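Local structure of uncharacterized protein (Sus scrofa, 5BNF) at residues A[141-151]-A[172-182]. The protein is porcine CD38, a member of the ADP-ribosyl cyclase family with a helical part and a parallel beta-sheet part. Sequence-based numbering, arbitrary orientation.
Sequences NLLSKRFAENA and TFGRVEVHSLQ
Ala148 and Ser180 meet where helices 135-149 and 172-180 of the ADP-ribosyl cyclase fold pack side by side. The axes of segments 141-149 and 172-180 run in the same general direction, crossing at -32° with a closest approach of 8.0 Å. The chain joins them through strand 153-160 of the parallel sheet. No conventional hydrogen bond crosses the interface; the contacts are mainly van der Waals.

The methyl of Ala148 points at the second helix. Its CB touches Ser180 CB at 3.6 Å and also rests on the carbonyl O of Glu177. The hydroxyl of Ser180 lies beside its own backbone N (chi1 -70°) and bonds weakly back to Val176 O. Lys145 passes alongside this hydroxyl, with CD 3.4 Å from Ser180 OG. The lysine chain then bends away, and NZ forms a salt bridge with Glu55.

Near the start of helix 172-180, Ser144 packs against Thr172 and Glu177. CG2 of Thr172 is anti to the backbone N, which brings this methyl to 3.7 Å from Ser144 OG. Glu177 runs extended beyond CG past Ser144 CB and packs on Phe76 of strand 75-77. Ser144 OG bonds back to Trp140 O within its own helix. Val176 lays CG2 against Asn141 OD1 at 3.5 Å.

Helix 172-180 widens into a pi-type turn at 173-177. There Thr172 O accepts from both Val176 N and Glu177 N, which approach from opposite faces of its plane.

At the other end, Leu181 CD2 reaches Ala151 CB. Within helix 135-149, Arg146 NE donates a nearly straight hydrogen bond to Glu149 OE1 (2.8 Å), part of a salt bridge. Across the interface, Glu149 CA lies 3.4 Å from Ser180 O in a CA-H...O contact.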
loop_
_atom_site.group_PDB
_atom_site.type_symbol
_atom_site.label_atom_id
_atom_site.label_comp_id
_atom_site.label_asym_id
_atom_site.label_seq_id
_atom_site.Cartn_x
_atom_site.Cartn_y
_atom_site.Cartn_z
ATOM N N ASN A 141 -2.142 5.652 2.028
ATOM C CA ASN A 141 -1.154 6.013 3.032
ATOM C C ASN A 141 -1.428 5.271 4.328
ATOM O O ASN A 141 -0.507 4.786 4.981
ATOM C CB ASN A 141 -1.200 7.508 3.298
ATOM C CG ASN A 141 0.153 8.150 3.202
ATOM O OD1 ASN A 141 1.030 7.913 4.035
ATOM N ND2 ASN A 141 0.340 8.967 2.171
ATOM N N LEU A 142 -2.703 5.183 4.694
ATOM C CA LEU A 142 -3.107 4.496 5.913
ATOM C C LEU A 142 -2.976 2.969 5.789
ATOM O O LEU A 142 -2.531 2.297 6.716
ATOM C CB LEU A 142 -4.551 4.862 6.257
ATOM C CG LEU A 142 -5.195 4.127 7.431
ATOM C CD1 LEU A 142 -4.332 4.290 8.688
ATOM C CD2 LEU A 142 -6.599 4.669 7.653
ATOM N N LEU A 143 -3.364 2.430 4.640
ATOM C CA LEU A 143 -3.293 0.998 4.406
ATOM C C LEU A 143 -1.850 0.532 4.560
ATOM O O LEU A 143 -1.568 -0.471 5.215
ATOM C CB LEU A 143 -3.792 0.666 2.998
ATOM C CG LEU A 143 -4.242 -0.786 2.852
ATOM C CD1 LEU A 143 -5.277 -1.082 3.933
ATOM C CD2 LEU A 143 -4.821 -1.035 1.459
ATOM N N SER A 144 -0.938 1.288 3.959
ATOM C CA SER A 144 0.478 0.972 4.019
ATOM C C SER A 144 0.968 1.014 5.452
ATOM O O SER A 144 1.668 0.109 5.903
ATOM C CB SER A 144 1.263 1.958 3.163
ATOM O OG SER A 144 0.956 1.773 1.792
ATOM N N LYS A 145 0.589 2.061 6.175
ATOM C CA LYS A 145 0.994 2.197 7.564
ATOM C C LYS A 145 0.543 0.986 8.372
ATOM O O LYS A 145 1.325 0.414 9.122
ATOM C CB LYS A 145 0.403 3.463 8.177
ATOM C CG LYS A 145 0.728 3.620 9.647
ATOM C CD LYS A 145 1.439 4.932 9.910
ATOM C CE LYS A 145 0.716 5.733 10.980
ATOM N NZ LYS A 145 -0.661 6.122 10.559
ATOM N N ARG A 146 -0.722 0.609 8.225
ATOM C CA ARG A 146 -1.265 -0.545 8.944
ATOM C C ARG A 146 -0.534 -1.822 8.547
ATOM O O ARG A 146 -0.141 -2.608 9.403
ATOM C CB ARG A 146 -2.758 -0.723 8.645
ATOM C CG ARG A 146 -3.681 0.277 9.322
ATOM C CD ARG A 146 -3.724 0.068 10.824
ATOM N NE ARG A 146 -3.076 1.154 11.549
ATOM C CZ ARG A 146 -3.676 2.285 11.900
ATOM N NH1 ARG A 146 -2.998 3.218 12.557
ATOM N NH2 ARG A 146 -4.957 2.478 11.608
ATOM N N PHE A 147 -0.362 -2.019 7.242
ATOM C CA PHE A 147 0.311 -3.196 6.704
ATOM C C PHE A 147 1.699 -3.358 7.322
ATOM O O PHE A 147 2.110 -4.461 7.648
ATOM C CB PHE A 147 0.416 -3.073 5.177
ATOM C CG PHE A 147 0.861 -4.338 4.476
ATOM C CD1 PHE A 147 0.095 -5.498 4.543
ATOM C CD2 PHE A 147 2.019 -4.350 3.698
ATOM C CE1 PHE A 147 0.469 -6.650 3.844
ATOM C CE2 PHE A 147 2.401 -5.495 2.997
ATOM C CZ PHE A 147 1.621 -6.647 3.069
ATOM N N ALA A 148 2.409 -2.251 7.499
ATOM C CA ALA A 148 3.752 -2.292 8.072
ATOM C C ALA A 148 3.723 -2.566 9.568
ATOM O O ALA A 148 4.572 -3.294 10.093
ATOM C CB ALA A 148 4.475 -0.981 7.795
ATOM N N GLU A 149 2.743 -1.987 10.253
ATOM C CA GLU A 149 2.617 -2.172 11.689
ATOM C C GLU A 149 2.272 -3.618 12.066
ATOM O O GLU A 149 2.682 -4.095 13.117
ATOM C CB GLU A 149 1.558 -1.217 12.244
ATOM C CG GLU A 149 1.863 0.256 12.019
ATOM C CD GLU A 149 0.803 1.178 12.626
ATOM O OE1 GLU A 149 -0.399 0.932 12.401
ATOM O OE2 GLU A 149 1.164 2.153 13.320
ATOM N N ASN A 150 1.532 -4.311 11.207
ATOM C CA ASN A 150 1.134 -5.690 11.473
ATOM C C ASN A 150 2.120 -6.723 10.940
ATOM O O ASN A 150 1.842 -7.926 10.968
ATOM C CB ASN A 150 -0.241 -5.986 10.863
ATOM C CG ASN A 150 -1.340 -5.109 11.430
ATOM O OD1 ASN A 150 -1.435 -4.913 12.642
ATOM N ND2 ASN A 150 -2.194 -4.592 10.552
ATOM N N ALA A 151 3.259 -6.262 10.436
ATOM C CA ALA A 151 4.258 -7.180 9.902
ATOM C C ALA A 151 4.979 -7.869 11.052
ATOM O O ALA A 151 5.265 -7.247 12.068
ATOM C CB ALA A 151 5.252 -6.427 9.030
ATOM N N THR A 172 6.566 5.936 -0.503
ATOM C CA THR A 172 5.731 5.457 0.593
ATOM C C THR A 172 6.534 4.512 1.483
ATOM O O THR A 172 6.478 4.587 2.716
ATOM C CB THR A 172 4.495 4.724 0.052
ATOM O OG1 THR A 172 3.739 5.627 -0.764
ATOM C CG2 THR A 172 3.619 4.211 1.200
ATOM N N PHE A 173 7.296 3.634 0.845
ATOM C CA PHE A 173 8.115 2.687 1.570
ATOM C C PHE A 173 9.153 3.359 2.460
ATOM O O PHE A 173 9.260 3.038 3.634
ATOM C CB PHE A 173 8.858 1.749 0.616
ATOM C CG PHE A 173 9.714 0.745 1.333
ATOM C CD1 PHE A 173 9.133 -0.218 2.151
ATOM C CD2 PHE A 173 11.086 0.791 1.242
ATOM C CE1 PHE A 173 9.910 -1.120 2.871
ATOM C CE2 PHE A 173 11.876 -0.105 1.958
ATOM C CZ PHE A 173 11.283 -1.064 2.778
ATOM N N GLY A 174 9.917 4.282 1.888
ATOM C CA GLY A 174 10.969 4.940 2.632
ATOM C C GLY A 174 10.569 5.991 3.641
ATOM O O GLY A 174 11.289 6.226 4.607
ATOM N N ARG A 175 9.429 6.630 3.432
ATOM C CA ARG A 175 8.996 7.669 4.351
ATOM C C ARG A 175 7.914 7.169 5.310
ATOM O O ARG A 175 7.771 7.678 6.424
ATOM C CB ARG A 175 8.489 8.861 3.553
ATOM C CG ARG A 175 8.415 10.153 4.329
ATOM C CD ARG A 175 7.042 10.757 4.151
ATOM N NE ARG A 175 6.546 10.466 2.814
ATOM C CZ ARG A 175 5.268 10.272 2.520
ATOM N NH1 ARG A 175 4.347 10.345 3.469
ATOM N NH2 ARG A 175 4.920 9.971 1.276
ATOM N N VAL A 176 7.161 6.159 4.889
ATOM C CA VAL A 176 6.109 5.624 5.739
ATOM C C VAL A 176 6.334 4.199 6.249
ATOM O O VAL A 176 6.592 3.989 7.428
ATOM C CB VAL A 176 4.757 5.662 5.017
ATOM C CG1 VAL A 176 3.701 4.969 5.858
ATOM C CG2 VAL A 176 4.364 7.096 4.753
ATOM N N GLU A 177 6.240 3.229 5.346
ATOM C CA GLU A 177 6.374 1.827 5.700
ATOM C C GLU A 177 7.576 1.423 6.544
ATOM O O GLU A 177 7.387 0.899 7.632
ATOM C CB GLU A 177 6.285 0.974 4.434
ATOM C CG GLU A 177 4.942 1.127 3.758
ATOM C CD GLU A 177 4.894 0.515 2.377
ATOM O OE1 GLU A 177 5.837 0.737 1.591
ATOM O OE2 GLU A 177 3.906 -0.176 2.069
ATOM N N VAL A 178 8.799 1.670 6.078
ATOM C CA VAL A 178 9.974 1.279 6.864
ATOM C C VAL A 178 9.907 1.717 8.324
ATOM O O VAL A 178 10.278 0.957 9.212
ATOM C CB VAL A 178 11.309 1.849 6.305
ATOM C CG1 VAL A 178 12.469 0.959 6.742
ATOM C CG2 VAL A 178 11.268 1.942 4.812
ATOM N N HIS A 179 9.439 2.941 8.563
ATOM C CA HIS A 179 9.351 3.485 9.921
ATOM C C HIS A 179 8.225 2.887 10.744
ATOM O O HIS A 179 8.248 2.964 11.960
ATOM C CB HIS A 179 9.176 5.007 9.875
ATOM C CG HIS A 179 10.293 5.721 9.185
ATOM N ND1 HIS A 179 11.515 5.948 9.785
ATOM C CD2 HIS A 179 10.398 6.205 7.924
ATOM C CE1 HIS A 179 12.322 6.537 8.923
ATOM N NE2 HIS A 179 11.670 6.704 7.785
ATOM N N SER A 180 7.234 2.295 10.088
ATOM C CA SER A 180 6.118 1.702 10.813
ATOM C C SER A 180 6.349 0.242 11.185
ATOM O O SER A 180 5.485 -0.390 11.778
ATOM C CB SER A 180 4.824 1.830 10.004
ATOM O OG SER A 180 4.396 3.181 9.946
ATOM N N LEU A 181 7.508 -0.302 10.832
ATOM C CA LEU A 181 7.807 -1.687 11.182
ATOM C C LEU A 181 8.040 -1.761 12.686
ATOM O O LEU A 181 8.753 -0.932 13.251
ATOM C CB LEU A 181 9.047 -2.173 10.437
ATOM C CG LEU A 181 8.889 -2.308 8.923
ATOM C CD1 LEU A 181 10.251 -2.494 8.280
ATOM C CD2 LEU A 181 7.986 -3.482 8.612
ATOM N N GLN A 182 7.425 -2.745 13.333
ATOM C CA GLN A 182 7.558 -2.916 14.779
ATOM C C GLN A 182 8.751 -3.801 15.117
ATOM O O GLN A 182 8.730 -4.998 14.835
ATOM C CB GLN A 182 6.302 -3.571 15.351
ATOM C CG GLN A 182 4.994 -2.846 15.085
ATOM C CD GLN A 182 4.796 -1.657 15.998
ATOM O OE1 GLN A 182 5.381 -0.597 15.790
ATOM N NE2 GLN A 182 3.976 -1.834 17.027
#